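Local coordinates for protein 361aa long hypothetical D-aminopeptidase (Pyrococcus horikoshii, PDB 2DRH) that probably acts as an aminopeptidase of the peptidase S58 (DmpA-like) family, though its own function has not been established, at residues G186-I191 against E320-N325. Sequence-based numbering, arbitrary orientation.
Sequences GSASRI and EEAIIN
Arg190 and Glu321 form a buried salt bridge where a strand of the mixed beta-sheet of this DmpA-family protein packs against helix 309-328. Strand 186-191, hydrogen-bonded to strand 198-207, runs roughly antiparallel to helix segment 320-325, the axes 146° apart and approaching to 5.5 Å. Small residues permit this closeness. Ala322 CB rests on the strand backbone, 3.8 Å from Ser187 CA, and Gly186 CA makes a CA-H...O contact of 3.2 Å with Ala322 O, where a beta carbon on the glycine would collide with that oxygen. Ala188 points its methyl at the helix, touching Glu321 and Asn325.

Polar side chains bind the rest. Asn325 ND2 donates to Ser187 O at 3.0 Å from above the carbonyl plane, and almost straight to Glu321 OE2 (174°), so one amide nitrogen joins strand backbone and helix carboxylate; its OD1 accepts from the backbone N of Ala3. In Glu321, CG anti to the backbone N (chi1 -159°) and an extended chain carry the carboxylate out to the Arg190 guanidinium; the two side chains cross at about a right angle, their planes turned well away from each other. Arg190 suits its place because its several N-H groups can serve many acceptors: NE pairs with Glu317, NH2 also reaches Ile10 O, and NH1 donates to Ser189 O at 2.9 Å. A leucine in its place would probably leave the buried carboxylate of Glu321, and that of Glu317, without this cationic mate. NH1 and NH2, the two terminal nitrogens, both donate to the single oxygen Glu321 OE1, NH2 along its anti lone pair at 2.7 Å and NH1 from above the carboxylate plane.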
ATOM      1  N   GLY A 186      14.076  -6.987  24.247  1.00 18.80           N
ATOM      2  CA  GLY A 186      13.502  -8.251  24.674  1.00 17.69           C
ATOM      3  C   GLY A 186      13.637  -9.226  23.515  1.00 18.58           C
ATOM      4  O   GLY A 186      13.687  -8.805  22.364  1.00 17.99           O
ATOM      5  N   SER A 187      13.710 -10.523  23.789  1.00 18.47           N
ATOM      6  CA  SER A 187      13.840 -11.480  22.696  1.00 19.26           C
ATOM      7  C   SER A 187      13.309 -12.860  23.056  1.00 19.64           C
ATOM      8  O   SER A 187      13.170 -13.208  24.230  1.00 18.50           O
ATOM      9  CB  SER A 187      15.303 -11.587  22.252  1.00 17.50           C
ATOM     10  OG  SER A 187      15.393 -12.136  20.940  1.00 20.44           O
ATOM     11  N   ALA A 188      12.996 -13.639  22.030  1.00 21.19           N
ATOM     12  CA  ALA A 188      12.476 -14.983  22.223  1.00 21.36           C
ATOM     13  C   ALA A 188      12.405 -15.672  20.874  1.00 21.16           C
ATOM     14  O   ALA A 188      12.457 -15.015  19.838  1.00 21.11           O
ATOM     15  CB  ALA A 188      11.086 -14.931  22.866  1.00 20.71           C
ATOM     16  N   SER A 189      12.290 -16.995  20.888  1.00 20.80           N
ATOM     17  CA  SER A 189      12.209 -17.755  19.651  1.00 22.53           C
ATOM     18  C   SER A 189      11.252 -18.919  19.825  1.00 23.70           C
ATOM     19  O   SER A 189      10.920 -19.302  20.946  1.00 24.94           O
ATOM     20  CB  SER A 189      13.588 -18.291  19.254  1.00 22.11           C
ATOM     21  OG  SER A 189      14.022 -19.281  20.166  1.00 23.15           O
ATOM     22  N   ARG A 190      10.805 -19.473  18.704  1.00 24.55           N
ATOM     23  CA  ARG A 190       9.890 -20.605  18.713  1.00 24.36           C
ATOM     24  C   ARG A 190      10.279 -21.559  17.601  1.00 25.30           C
ATOM     25  O   ARG A 190      10.766 -21.135  16.554  1.00 24.91           O
ATOM     26  CB  ARG A 190       8.447 -20.134  18.495  1.00 24.20           C
ATOM     27  CG  ARG A 190       7.837 -19.427  19.690  1.00 25.48           C
ATOM     28  CD  ARG A 190       7.750 -20.357  20.896  1.00 25.14           C
ATOM     29  NE  ARG A 190       7.021 -19.751  22.007  1.00 25.94           N
ATOM     30  CZ  ARG A 190       7.522 -18.846  22.841  1.00 25.78           C
ATOM     31  NH1 ARG A 190       8.775 -18.424  22.709  1.00 23.10           N
ATOM     32  NH2 ARG A 190       6.764 -18.363  23.818  1.00 26.24           N
ATOM     33  N   ILE A 191      10.065 -22.849  17.840  1.00 27.29           N
ATOM     34  CA  ILE A 191      10.373 -23.886  16.862  1.00 26.48           C
ATOM     35  C   ILE A 191       9.055 -24.425  16.336  1.00 25.89           C
ATOM     36  O   ILE A 191       8.114 -24.602  17.105  1.00 27.29           O
ATOM     37  CB  ILE A 191      11.151 -25.050  17.514  1.00 28.01           C
ATOM     38  CG1 ILE A 191      12.483 -24.540  18.067  1.00 28.82           C
ATOM     39  CG2 ILE A 191      11.376 -26.165  16.503  1.00 27.63           C
ATOM     40  CD1 ILE A 191      13.403 -23.964  17.014  1.00 29.15           C
ATOM     41  N   GLU A 320       5.079 -11.657  21.425  1.00 19.20           N
ATOM     42  CA  GLU A 320       4.437 -11.465  22.723  1.00 19.81           C
ATOM     43  C   GLU A 320       5.401 -11.726  23.874  1.00 20.71           C
ATOM     44  O   GLU A 320       5.502 -10.913  24.796  1.00 17.48           O
ATOM     45  CB  GLU A 320       3.200 -12.361  22.873  1.00 20.20           C
ATOM     46  CG  GLU A 320       2.414 -12.105  24.164  1.00 20.71           C
ATOM     47  CD  GLU A 320       1.158 -12.962  24.296  1.00 22.90           C
ATOM     48  OE1 GLU A 320       0.609 -13.401  23.256  1.00 25.39           O
ATOM     49  OE2 GLU A 320       0.706 -13.181  25.444  1.00 20.20           O
ATOM     50  N   GLU A 321       6.109 -12.855  23.832  1.00 20.05           N
ATOM     51  CA  GLU A 321       7.035 -13.144  24.906  1.00 19.76           C
ATOM     52  C   GLU A 321       8.205 -12.166  24.877  1.00 19.63           C
ATOM     53  O   GLU A 321       8.651 -11.700  25.926  1.00 19.73           O
ATOM     54  CB  GLU A 321       7.562 -14.585  24.829  1.00 22.50           C
ATOM     55  CG  GLU A 321       8.112 -15.077  26.178  1.00 22.81           C
ATOM     56  CD  GLU A 321       9.044 -16.278  26.064  1.00 26.41           C
ATOM     57  OE1 GLU A 321       8.681 -17.272  25.400  1.00 27.80           O
ATOM     58  OE2 GLU A 321      10.144 -16.224  26.653  1.00 26.85           O
ATOM     59  N   ALA A 322       8.696 -11.850  23.680  1.00 18.50           N
ATOM     60  CA  ALA A 322       9.821 -10.928  23.551  1.00 19.91           C
ATOM     61  C   ALA A 322       9.515  -9.589  24.220  1.00 20.09           C
ATOM     62  O   ALA A 322      10.400  -8.980  24.827  1.00 22.63           O
ATOM     63  CB  ALA A 322      10.167 -10.711  22.088  1.00 16.51           C
ATOM     64  N   ILE A 323       8.271  -9.132  24.106  1.00 19.71           N
ATOM     65  CA  ILE A 323       7.875  -7.871  24.720  1.00 19.30           C
ATOM     66  C   ILE A 323       7.939  -8.007  26.232  1.00 21.22           C
ATOM     67  O   ILE A 323       8.527  -7.167  26.915  1.00 21.54           O
ATOM     68  CB  ILE A 323       6.443  -7.460  24.304  1.00 19.19           C
ATOM     69  CG1 ILE A 323       6.425  -7.105  22.814  1.00 18.55           C
ATOM     70  CG2 ILE A 323       5.964  -6.273  25.153  1.00 17.44           C
ATOM     71  CD1 ILE A 323       5.041  -6.833  22.253  1.00 16.34           C
ATOM     72  N   ILE A 324       7.341  -9.074  26.756  1.00 20.27           N
ATOM     73  CA  ILE A 324       7.353  -9.301  28.195  1.00 22.48           C
ATOM     74  C   ILE A 324       8.796  -9.412  28.715  1.00 23.19           C
ATOM     75  O   ILE A 324       9.149  -8.789  29.724  1.00 22.78           O
ATOM     76  CB  ILE A 324       6.554 -10.580  28.562  1.00 22.85           C
ATOM     77  CG1 ILE A 324       5.092 -10.413  28.134  1.00 22.27           C
ATOM     78  CG2 ILE A 324       6.653 -10.861  30.052  1.00 22.71           C
ATOM     79  CD1 ILE A 324       4.435  -9.120  28.613  1.00 24.73           C
ATOM     80  N   ASN A 325       9.629 -10.182  28.015  1.00 21.15           N
ATOM     81  CA  ASN A 325      11.023 -10.341  28.418  1.00 21.35           C
ATOM     82  C   ASN A 325      11.762  -9.006  28.483  1.00 22.20           C
ATOM     83  O   ASN A 325      12.683  -8.842  29.285  1.00 21.73           O
ATOM     84  CB  ASN A 325      11.762 -11.292  27.462  1.00 21.15           C
ATOM     85  CG  ASN A 325      11.266 -12.719  27.571  1.00 20.86           C
ATOM     86  OD1 ASN A 325      10.935 -13.174  28.656  1.00 20.05           O
ATOM     87  ND2 ASN A 325      11.225 -13.434  26.449  1.00 22.90           N
TER